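Local coordinates for protein SusD homolog (Bacteroides thetaiotaomicron VPI-5482, PDB 3IHV) that probably binds glycans at the bacterial outer membrane as a member of the SusD family of sugar-uptake lipoproteins, at residues D241-W246 with R321-A326. Sequence-based numbering, arbitrary orientation.
Sequences DYEQLW and RDLSIA. With EDO (1,2-ethanediol), chain O.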
ATOM      1  N   ASP A 241     -13.023 -15.131  -6.881  1.00  7.64           N
ATOM      2  CA  ASP A 241     -12.040 -15.899  -6.139  1.00  8.25           C
ATOM      3  C   ASP A 241     -10.903 -15.042  -5.588  1.00  7.49           C
ATOM      4  O   ASP A 241     -10.175 -14.411  -6.338  1.00  7.17           O
ATOM      5  CB  ASP A 241     -11.464 -16.978  -7.027  1.00  8.97           C
ATOM      6  CG  ASP A 241     -12.504 -17.951  -7.488  1.00 10.97           C
ATOM      7  OD1 ASP A 241     -13.329 -18.394  -6.665  1.00 12.12           O
ATOM      8  OD2 ASP A 241     -12.473 -18.304  -8.685  1.00 16.13           O
ATOM      9  N   TYR A 242     -10.751 -15.035  -4.276  1.00  7.14           N
ATOM     10  CA  TYR A 242      -9.676 -14.247  -3.636  1.00  7.39           C
ATOM     11  C   TYR A 242      -8.322 -14.573  -4.219  1.00  6.49           C
ATOM     12  O   TYR A 242      -7.506 -13.671  -4.406  1.00  6.82           O
ATOM     13  CB  TYR A 242      -9.650 -14.520  -2.148  1.00  7.11           C
ATOM     14  CG  TYR A 242      -8.827 -13.565  -1.353  1.00  7.69           C
ATOM     15  CD1 TYR A 242      -9.271 -12.252  -1.112  1.00  7.29           C
ATOM     16  CD2 TYR A 242      -7.653 -13.971  -0.755  1.00  7.54           C
ATOM     17  CE1 TYR A 242      -8.526 -11.387  -0.335  1.00  6.96           C
ATOM     18  CE2 TYR A 242      -6.927 -13.127   0.017  1.00  7.09           C
ATOM     19  CZ  TYR A 242      -7.348 -11.837   0.226  1.00  8.75           C
ATOM     20  OH  TYR A 242      -6.552 -11.023   0.992  1.00  7.73           O
ATOM     21  N   GLU A 243      -8.098 -15.855  -4.490  1.00  6.31           N
ATOM     22  CA  GLU A 243      -6.825 -16.312  -5.053  1.00  7.04           C
ATOM     23  C   GLU A 243      -6.508 -15.640  -6.394  1.00  6.80           C
ATOM     24  O   GLU A 243      -5.360 -15.396  -6.711  1.00  6.83           O
ATOM     25  CB  GLU A 243      -6.797 -17.847  -5.165  1.00  7.49           C
ATOM     26  CG  GLU A 243      -5.475 -18.390  -5.734  1.00  9.94           C
ATOM     27  CD  GLU A 243      -5.352 -19.905  -5.698  1.00 11.84           C
ATOM     28  OE1 GLU A 243      -6.168 -20.564  -5.042  1.00 10.73           O
ATOM     29  OE2 GLU A 243      -4.442 -20.424  -6.372  1.00 13.03           O
ATOM     30  N   GLN A 244      -7.545 -15.341  -7.174  1.00  6.15           N
ATOM     31  CA  GLN A 244      -7.364 -14.710  -8.470  1.00  6.44           C
ATOM     32  C   GLN A 244      -6.650 -13.381  -8.371  1.00  6.51           C
ATOM     33  O   GLN A 244      -5.952 -12.977  -9.300  1.00  6.20           O
ATOM     34  CB  GLN A 244      -8.718 -14.567  -9.206  1.00  6.45           C
ATOM     35  CG  GLN A 244      -8.564 -14.267 -10.693  1.00  6.49           C
ATOM     36  CD  GLN A 244      -7.922 -15.426 -11.460  1.00  8.43           C
ATOM     37  OE1 GLN A 244      -8.330 -16.563 -11.311  1.00  7.74           O
ATOM     38  NE2 GLN A 244      -6.939 -15.125 -12.300  1.00 10.66           N
ATOM     39  N   LEU A 245      -6.869 -12.626  -7.289  1.00  5.55           N
ATOM     40  CA  LEU A 245      -6.125 -11.406  -7.136  1.00  6.70           C
ATOM     41  C   LEU A 245      -4.605 -11.616  -7.178  1.00  5.98           C
ATOM     42  O   LEU A 245      -3.867 -10.775  -7.734  1.00  7.26           O
ATOM     43  CB  LEU A 245      -6.452 -10.736  -5.786  1.00  5.64           C
ATOM     44  CG  LEU A 245      -7.842 -10.134  -5.604  1.00  8.06           C
ATOM     45  CD1 LEU A 245      -8.172  -9.933  -4.147  1.00  7.91           C
ATOM     46  CD2 LEU A 245      -7.972  -8.821  -6.422  1.00  5.91           C
ATOM     47  N   TRP A 246      -4.143 -12.717  -6.595  1.00  7.26           N
ATOM     48  CA  TRP A 246      -2.702 -12.988  -6.449  1.00  6.50           C
ATOM     49  C   TRP A 246      -2.176 -13.590  -7.747  1.00  8.45           C
ATOM     50  O   TRP A 246      -1.071 -13.235  -8.216  1.00  7.98           O
ATOM     51  CB  TRP A 246      -2.431 -13.803  -5.119  1.00  7.90           C
ATOM     52  CG  TRP A 246      -3.218 -13.107  -4.057  1.00  5.94           C
ATOM     53  CD1 TRP A 246      -4.333 -13.551  -3.429  1.00  7.10           C
ATOM     54  CD2 TRP A 246      -3.082 -11.736  -3.689  1.00  5.87           C
ATOM     55  NE1 TRP A 246      -4.874 -12.561  -2.671  1.00  7.29           N
ATOM     56  CE2 TRP A 246      -4.119 -11.435  -2.807  1.00  5.52           C
ATOM     57  CE3 TRP A 246      -2.142 -10.748  -3.982  1.00  5.25           C
ATOM     58  CZ2 TRP A 246      -4.261 -10.177  -2.236  1.00  8.28           C
ATOM     59  CZ3 TRP A 246      -2.304  -9.501  -3.415  1.00  8.62           C
ATOM     60  CH2 TRP A 246      -3.343  -9.233  -2.577  1.00  7.12           C
ATOM     61  N   ARG A 321      -7.127 -16.818   4.832  1.00  6.50           N
ATOM     62  CA  ARG A 321      -6.027 -17.083   5.773  1.00  6.30           C
ATOM     63  C   ARG A 321      -4.872 -17.842   5.103  1.00  6.65           C
ATOM     64  O   ARG A 321      -3.762 -17.352   5.080  1.00  5.98           O
ATOM     65  CB  ARG A 321      -6.533 -17.800   7.007  1.00  6.48           C
ATOM     66  CG  ARG A 321      -5.430 -18.100   8.088  1.00  6.81           C
ATOM     67  CD  ARG A 321      -5.982 -18.831   9.344  1.00  5.16           C
ATOM     68  NE  ARG A 321      -6.644 -20.034   8.871  1.00  6.34           N
ATOM     69  CZ  ARG A 321      -7.954 -20.200   8.714  1.00  8.30           C
ATOM     70  NH1 ARG A 321      -8.845 -19.253   9.062  1.00  8.92           N
ATOM     71  NH2 ARG A 321      -8.380 -21.325   8.187  1.00 10.10           N
ATOM     72  N   ASP A 322      -5.161 -18.992   4.537  1.00  7.43           N
ATOM     73  CA  ASP A 322      -4.139 -19.772   3.831  1.00  8.24           C
ATOM     74  C   ASP A 322      -3.634 -19.126   2.535  1.00  8.04           C
ATOM     75  O   ASP A 322      -2.533 -19.454   2.077  1.00  9.02           O
ATOM     76  CB  ASP A 322      -4.645 -21.183   3.545  1.00  8.60           C
ATOM     77  CG  ASP A 322      -4.896 -21.957   4.808  1.00  9.64           C
ATOM     78  OD1 ASP A 322      -4.156 -21.763   5.795  1.00 10.33           O
ATOM     79  OD2 ASP A 322      -5.835 -22.760   4.824  1.00 12.11           O
ATOM     80  N   LEU A 323      -4.443 -18.258   1.922  1.00  7.10           N
ATOM     81  CA  LEU A 323      -4.026 -17.536   0.735  1.00  7.15           C
ATOM     82  C   LEU A 323      -3.145 -16.360   1.067  1.00  7.54           C
ATOM     83  O   LEU A 323      -2.409 -15.910   0.188  1.00  8.26           O
ATOM     84  CB  LEU A 323      -5.223 -17.059  -0.080  1.00  7.29           C
ATOM     85  CG  LEU A 323      -5.968 -18.175  -0.775  1.00  7.56           C
ATOM     86  CD1 LEU A 323      -7.335 -17.710  -1.324  1.00  6.99           C
ATOM     87  CD2 LEU A 323      -5.104 -18.737  -1.938  1.00  9.13           C
ATOM     88  N   SER A 324      -3.195 -15.901   2.326  1.00  6.38           N
ATOM     89  CA  SER A 324      -2.452 -14.742   2.781  1.00  6.86           C
ATOM     90  C   SER A 324      -1.142 -15.004   3.517  1.00  6.66           C
ATOM     91  O   SER A 324      -0.185 -14.209   3.405  1.00  5.91           O
ATOM     92  CB  SER A 324      -3.360 -13.914   3.708  1.00  6.53           C
ATOM     93  OG  SER A 324      -4.504 -13.433   3.007  1.00  7.64           O
ATOM     94  N   ILE A 325      -1.075 -16.151   4.201  1.00  5.66           N
ATOM     95  CA  ILE A 325       0.046 -16.494   5.093  1.00  6.08           C
ATOM     96  C   ILE A 325       0.641 -17.844   4.721  1.00  6.10           C
ATOM     97  O   ILE A 325      -0.102 -18.823   4.569  1.00  6.19           O
ATOM     98  CB  ILE A 325      -0.406 -16.545   6.563  1.00  5.55           C
ATOM     99  CG1 ILE A 325      -1.021 -15.214   7.005  1.00  5.92           C
ATOM    100  CG2 ILE A 325       0.744 -16.918   7.511  1.00  5.63           C
ATOM    101  CD1 ILE A 325      -1.640 -15.209   8.432  1.00  5.84           C
ATOM    102  N   ALA A 326       1.970 -17.864   4.551  1.00  5.46           N
ATOM    103  CA  ALA A 326       2.713 -19.043   4.185  1.00  4.94           C
ATOM    104  C   ALA A 326       3.397 -19.632   5.404  1.00  4.82           C
ATOM    105  O   ALA A 326       4.248 -18.992   6.004  1.00  5.86           O
ATOM    106  CB  ALA A 326       3.794 -18.732   3.125  1.00  4.02           C
TER
HETATM  107  C1  EDO O 558      -8.703 -17.938 -14.209  1.00 27.24           C
HETATM  108  O1  EDO O 558      -8.767 -18.619 -12.948  1.00 28.27           O
HETATM  109  C2  EDO O 558      -7.338 -18.151 -14.839  1.00 27.53           C
HETATM  110  O2  EDO O 558      -6.288 -17.575 -14.038  1.00 27.77           O
HETATM  111  O   HOH W   1      -5.404 -10.918   3.838  1.00  6.23           O
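Y242 and E243 both carry CG opposite the backbone N (chi1 -167° and -179°), which sends the tyrosine ring past one methyl of L323 and the glutamate chain across the other. The contact joins the first turn of helix 242-250 to the end of the short helix 320-324 in this SusD-type fold, and it is mainly apolar. L323 splits its branches between neighbours: CD1 meets the ring edge at Y242 CD2 (3.8 Å) and also lies 3.7 Å from E243 N, while CD2 packs on E243 CB at 3.8 Å. The extended E243 chain crosses L323 at about a right angle. Y376, from helix 373-376, touches both E243 and L323. Beyond the apolar patch, Y242 OH and S324 OG are too far apart to bond directly; each also has a protein partner, the carbonyls of E462 and R320 respectively. On the far side of the helix, Q244 grips a 1,2-ethanediol, probably from the crystallisation liquor, through OE1 and NE2; an alanine here would probably leave the diol unheld and N248 OD1 without its amide donor. One water bridges the two hydroxyls, donating to S324 OG at 2.8 Å and to Y242 OH at 3.1 Å.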